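Local atomic coordinates of methionine gamma-lyase (Trichomonas vaginalis, PDB entry 1E5E), a protein that belongs to the Cys/Met metabolism family of pyridoxal-phosphate-dependent enzymes and assembles from four chains. Residues Val81-Ala92 / Gly236-Ile245. Numbering follows the deposited sequence.
Sequences VATSSGMGAIAA and GIKDITGSVI. With PPJ (N-(hydroxy{3-hydroxy-2-methyl-5-[(phosphonooxy)methyl]pyridin-4-yl}methyl)norvaline), chain C; GOL (glycerol), chain F.
With chi1 of S243 at -174°, its OG swings away from its own backbone N to S84, whose N donates to it at 3.0 Å with the N-H...O angle bent to 141°; the same N makes a weak bond to S243 O. The chi1 of I237, -58°, sets CG1 anti to the carbonyl carbon, and a further bend at chi2 places CD1 between A92 and T83. There CD1 lies 3.6 Å from A92 CB and equally close to T83 CG2, T83 and I237 crossing nearly at right angles, while V81 CG1 and I237 CG1 meet tip to tip. T241 rests its methyl against A92 N and turns its hydroxyl back: OG1 donates to G236 O at 2.7 Å; it also accepts from S243 N, which makes an ST turn. At G88, the absence of a side chain lets S243 OG come within 3.8 Å of CA. A glycerol, probably from the crystallisation liquor, joins the end of the strand to the loop, I245 N donating to its O1 at 2.8 Å and that O1 to A82 O. S85 and S243 each bond through OG to G242 O of the second subunit, so the contact forms part of the subunit interface. S85 OG caps the helix, accepting from G88 N, and G86 N and M87 N grip the PPJ phosphate: a strand-turn-helix binding phosphate at a helix N-terminus, as in PLP-dependent enzymes of the aminotransferase clan.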
loop_
_atom_site.group_PDB
_atom_site.type_symbol
_atom_site.label_atom_id
_atom_site.label_comp_id
_atom_site.label_asym_id
_atom_site.label_seq_id
_atom_site.Cartn_x
_atom_site.Cartn_y
_atom_site.Cartn_z
ATOM N N VAL A 81 16.848 0.031 -15.642
ATOM C CA VAL A 81 16.871 0.857 -14.444
ATOM C C VAL A 81 15.487 1.515 -14.326
ATOM O O VAL A 81 15.047 2.112 -15.308
ATOM C CB VAL A 81 17.950 1.934 -14.564
ATOM C CG1 VAL A 81 17.931 2.915 -13.389
ATOM C CG2 VAL A 81 19.339 1.309 -14.694
ATOM N N ALA A 82 14.799 1.332 -13.217
ATOM C CA ALA A 82 13.497 1.962 -13.018
ATOM C C ALA A 82 13.642 3.285 -12.315
ATOM O O ALA A 82 14.635 3.442 -11.613
ATOM C CB ALA A 82 12.527 1.100 -12.163
ATOM N N THR A 83 12.757 4.238 -12.525
ATOM C CA THR A 83 12.860 5.527 -11.894
ATOM C C THR A 83 11.456 5.948 -11.433
ATOM O O THR A 83 10.465 5.239 -11.676
ATOM C CB THR A 83 13.387 6.653 -12.804
ATOM O OG1 THR A 83 12.388 6.835 -13.805
ATOM C CG2 THR A 83 14.735 6.331 -13.449
ATOM N N SER A 84 11.439 7.086 -10.725
ATOM C CA SER A 84 10.174 7.553 -10.194
ATOM C C SER A 84 9.416 8.463 -11.152
ATOM O O SER A 84 8.396 9.013 -10.737
ATOM C CB SER A 84 10.302 8.129 -8.769
ATOM O OG SER A 84 10.914 9.392 -8.787
ATOM N N SER A 85 9.798 8.593 -12.416
ATOM C CA SER A 85 9.002 9.266 -13.412
ATOM C C SER A 85 9.697 9.095 -14.764
ATOM O O SER A 85 10.906 8.869 -14.833
ATOM C CB SER A 85 8.738 10.752 -13.223
ATOM O OG SER A 85 9.958 11.466 -13.280
ATOM N N GLY A 86 8.850 9.122 -15.775
ATOM C CA GLY A 86 9.383 9.059 -17.154
ATOM C C GLY A 86 10.390 10.206 -17.320
ATOM O O GLY A 86 11.463 9.973 -17.856
ATOM N N MET A 87 10.107 11.427 -16.811
ATOM C CA MET A 87 11.131 12.494 -16.954
ATOM C C MET A 87 12.436 12.120 -16.274
ATOM O O MET A 87 13.559 12.372 -16.750
ATOM C CB MET A 87 10.574 13.826 -16.415
ATOM C CG MET A 87 9.487 14.509 -17.246
ATOM S SD MET A 87 9.807 14.419 -19.040
ATOM C CE MET A 87 11.331 15.387 -19.148
ATOM N N GLY A 88 12.310 11.459 -15.087
ATOM C CA GLY A 88 13.528 11.037 -14.376
ATOM C C GLY A 88 14.338 10.020 -15.162
ATOM O O GLY A 88 15.558 9.937 -15.018
ATOM N N ALA A 89 13.668 9.141 -15.913
ATOM C CA ALA A 89 14.342 8.168 -16.730
ATOM C C ALA A 89 15.092 8.918 -17.854
ATOM O O ALA A 89 16.282 8.644 -18.039
ATOM C CB ALA A 89 13.407 7.154 -17.368
ATOM N N ILE A 90 14.410 9.874 -18.480
ATOM C CA ILE A 90 15.060 10.646 -19.526
ATOM C C ILE A 90 16.250 11.458 -18.982
ATOM O O ILE A 90 17.364 11.424 -19.533
ATOM C CB ILE A 90 14.057 11.557 -20.258
ATOM C CG1 ILE A 90 13.019 10.699 -21.040
ATOM C CG2 ILE A 90 14.803 12.462 -21.239
ATOM C CD1 ILE A 90 11.698 11.427 -21.203
ATOM N N ALA A 91 16.039 12.154 -17.883
ATOM C CA ALA A 91 17.033 13.017 -17.303
ATOM C C ALA A 91 18.205 12.213 -16.781
ATOM O O ALA A 91 19.360 12.596 -17.010
ATOM C CB ALA A 91 16.361 13.830 -16.192
ATOM N N ALA A 92 17.972 11.100 -16.088
ATOM C CA ALA A 92 19.083 10.337 -15.515
ATOM C C ALA A 92 19.964 9.805 -16.635
ATOM O O ALA A 92 21.178 9.696 -16.483
ATOM C CB ALA A 92 18.586 9.176 -14.653
ATOM N N GLY A 236 23.440 8.994 -12.626
ATOM C CA GLY A 236 22.128 9.584 -12.883
ATOM C C GLY A 236 21.129 9.413 -11.741
ATOM O O GLY A 236 20.333 10.328 -11.476
ATOM N N ILE A 237 21.004 8.195 -11.222
ATOM C CA ILE A 237 20.016 7.931 -10.182
ATOM C C ILE A 237 20.524 8.329 -8.799
ATOM O O ILE A 237 19.893 9.082 -8.077
ATOM C CB ILE A 237 19.619 6.443 -10.148
ATOM C CG1 ILE A 237 19.046 5.984 -11.512
ATOM C CG2 ILE A 237 18.566 6.204 -9.049
ATOM C CD1 ILE A 237 17.947 6.877 -12.023
ATOM N N LYS A 238 21.652 7.769 -8.442
ATOM C CA LYS A 238 22.258 7.908 -7.137
ATOM C C LYS A 238 22.611 9.344 -6.781
ATOM O O LYS A 238 22.420 9.665 -5.611
ATOM C CB LYS A 238 23.468 6.969 -6.995
ATOM C CG LYS A 238 24.254 7.124 -5.696
ATOM C CD LYS A 238 25.365 6.084 -5.540
ATOM C CE LYS A 238 26.729 6.633 -5.971
ATOM N NZ LYS A 238 27.000 7.975 -5.349
ATOM N N ASP A 239 23.125 10.173 -7.658
ATOM C CA ASP A 239 23.534 11.519 -7.305
ATOM C C ASP A 239 22.694 12.597 -7.996
ATOM O O ASP A 239 22.344 13.546 -7.312
ATOM C CB ASP A 239 24.980 11.875 -7.691
ATOM C CG ASP A 239 25.988 10.939 -7.074
ATOM O OD1 ASP A 239 25.641 10.273 -6.071
ATOM O OD2 ASP A 239 27.140 10.822 -7.539
ATOM N N ILE A 240 22.567 12.480 -9.315
ATOM C CA ILE A 240 22.021 13.614 -10.054
ATOM C C ILE A 240 20.513 13.738 -9.967
ATOM O O ILE A 240 20.088 14.886 -9.849
ATOM C CB ILE A 240 22.448 13.550 -11.551
ATOM C CG1 ILE A 240 23.981 13.601 -11.597
ATOM C CG2 ILE A 240 21.796 14.647 -12.352
ATOM C CD1 ILE A 240 24.614 13.476 -12.963
ATOM N N THR A 241 19.737 12.694 -10.227
ATOM C CA THR A 241 18.293 12.957 -10.166
ATOM C C THR A 241 17.746 12.612 -8.788
ATOM O O THR A 241 16.650 13.033 -8.444
ATOM C CB THR A 241 17.503 12.186 -11.233
ATOM O OG1 THR A 241 17.732 10.784 -11.072
ATOM C CG2 THR A 241 17.976 12.648 -12.606
ATOM N N GLY A 242 18.231 11.497 -8.230
ATOM C CA GLY A 242 17.619 10.991 -6.985
ATOM C C GLY A 242 16.192 10.582 -7.305
ATOM O O GLY A 242 15.329 10.562 -6.406
ATOM N N SER A 243 15.971 10.143 -8.559
ATOM C CA SER A 243 14.651 9.697 -8.991
ATOM C C SER A 243 14.495 8.223 -8.605
ATOM O O SER A 243 14.616 7.295 -9.402
ATOM C CB SER A 243 14.483 9.899 -10.500
ATOM O OG SER A 243 13.157 9.584 -10.893
ATOM N N VAL A 244 14.237 8.033 -7.311
ATOM C CA VAL A 244 14.207 6.713 -6.729
ATOM C C VAL A 244 12.778 6.177 -6.680
ATOM O O VAL A 244 11.992 6.678 -5.861
ATOM C CB VAL A 244 14.823 6.707 -5.305
ATOM C CG1 VAL A 244 14.772 5.287 -4.769
ATOM C CG2 VAL A 244 16.277 7.213 -5.383
ATOM N N ILE A 245 12.546 5.106 -7.428
ATOM C CA ILE A 245 11.176 4.585 -7.427
ATOM C C ILE A 245 10.837 3.949 -6.082
ATOM O O ILE A 245 11.641 3.222 -5.492
ATOM C CB ILE A 245 10.920 3.596 -8.562
ATOM C CG1 ILE A 245 9.403 3.292 -8.716
ATOM C CG2 ILE A 245 11.657 2.287 -8.348
ATOM C CD1 ILE A 245 9.134 2.360 -9.909
HETATM N N1 PPJ C . 7.801 10.424 -22.398
HETATM C C2 PPJ C . 6.614 10.449 -23.038
HETATM C C6 PPJ C . 7.953 11.022 -21.183
HETATM C C2A PPJ C . 6.431 10.267 -24.419
HETATM C C3 PPJ C . 5.526 10.956 -22.298
HETATM O O3 PPJ C . 4.422 11.100 -22.980
HETATM C C4 PPJ C . 5.634 11.378 -20.969
HETATM C C4A PPJ C . 4.467 11.883 -20.321
HETATM C C5 PPJ C . 6.896 11.486 -20.383
HETATM N N PPJ C . 3.425 12.426 -20.977
HETATM C C5A PPJ C . 7.125 11.738 -18.992
HETATM O OP4 PPJ C . 6.809 10.685 -18.312
HETATM P P PPJ C . 6.336 11.024 -16.830
HETATM O OP1 PPJ C . 6.102 9.602 -16.148
HETATM O OP2 PPJ C . 5.026 11.868 -16.893
HETATM O OP3 PPJ C . 7.447 11.830 -16.025
HETATM C CA PPJ C . 2.262 12.830 -20.392
HETATM C CB PPJ C . 2.249 13.619 -19.151
HETATM C C PPJ C . 1.296 13.313 -21.326
HETATM C CG PPJ C . 2.738 15.020 -19.092
HETATM C CD PPJ C . 1.592 15.916 -19.099
HETATM O O PPJ C . 1.644 13.381 -22.560
HETATM O OXT PPJ C . 0.015 13.230 -21.081
HETATM C C1 GOL F . 15.761 3.774 -8.058
HETATM O O1 GOL F . 14.680 4.083 -8.971
HETATM C C2 GOL F . 16.249 2.327 -8.355
HETATM O O2 GOL F . 16.274 1.494 -7.219
HETATM C C3 GOL F . 17.649 2.323 -9.007
HETATM O O3 GOL F . 18.631 2.248 -7.997
#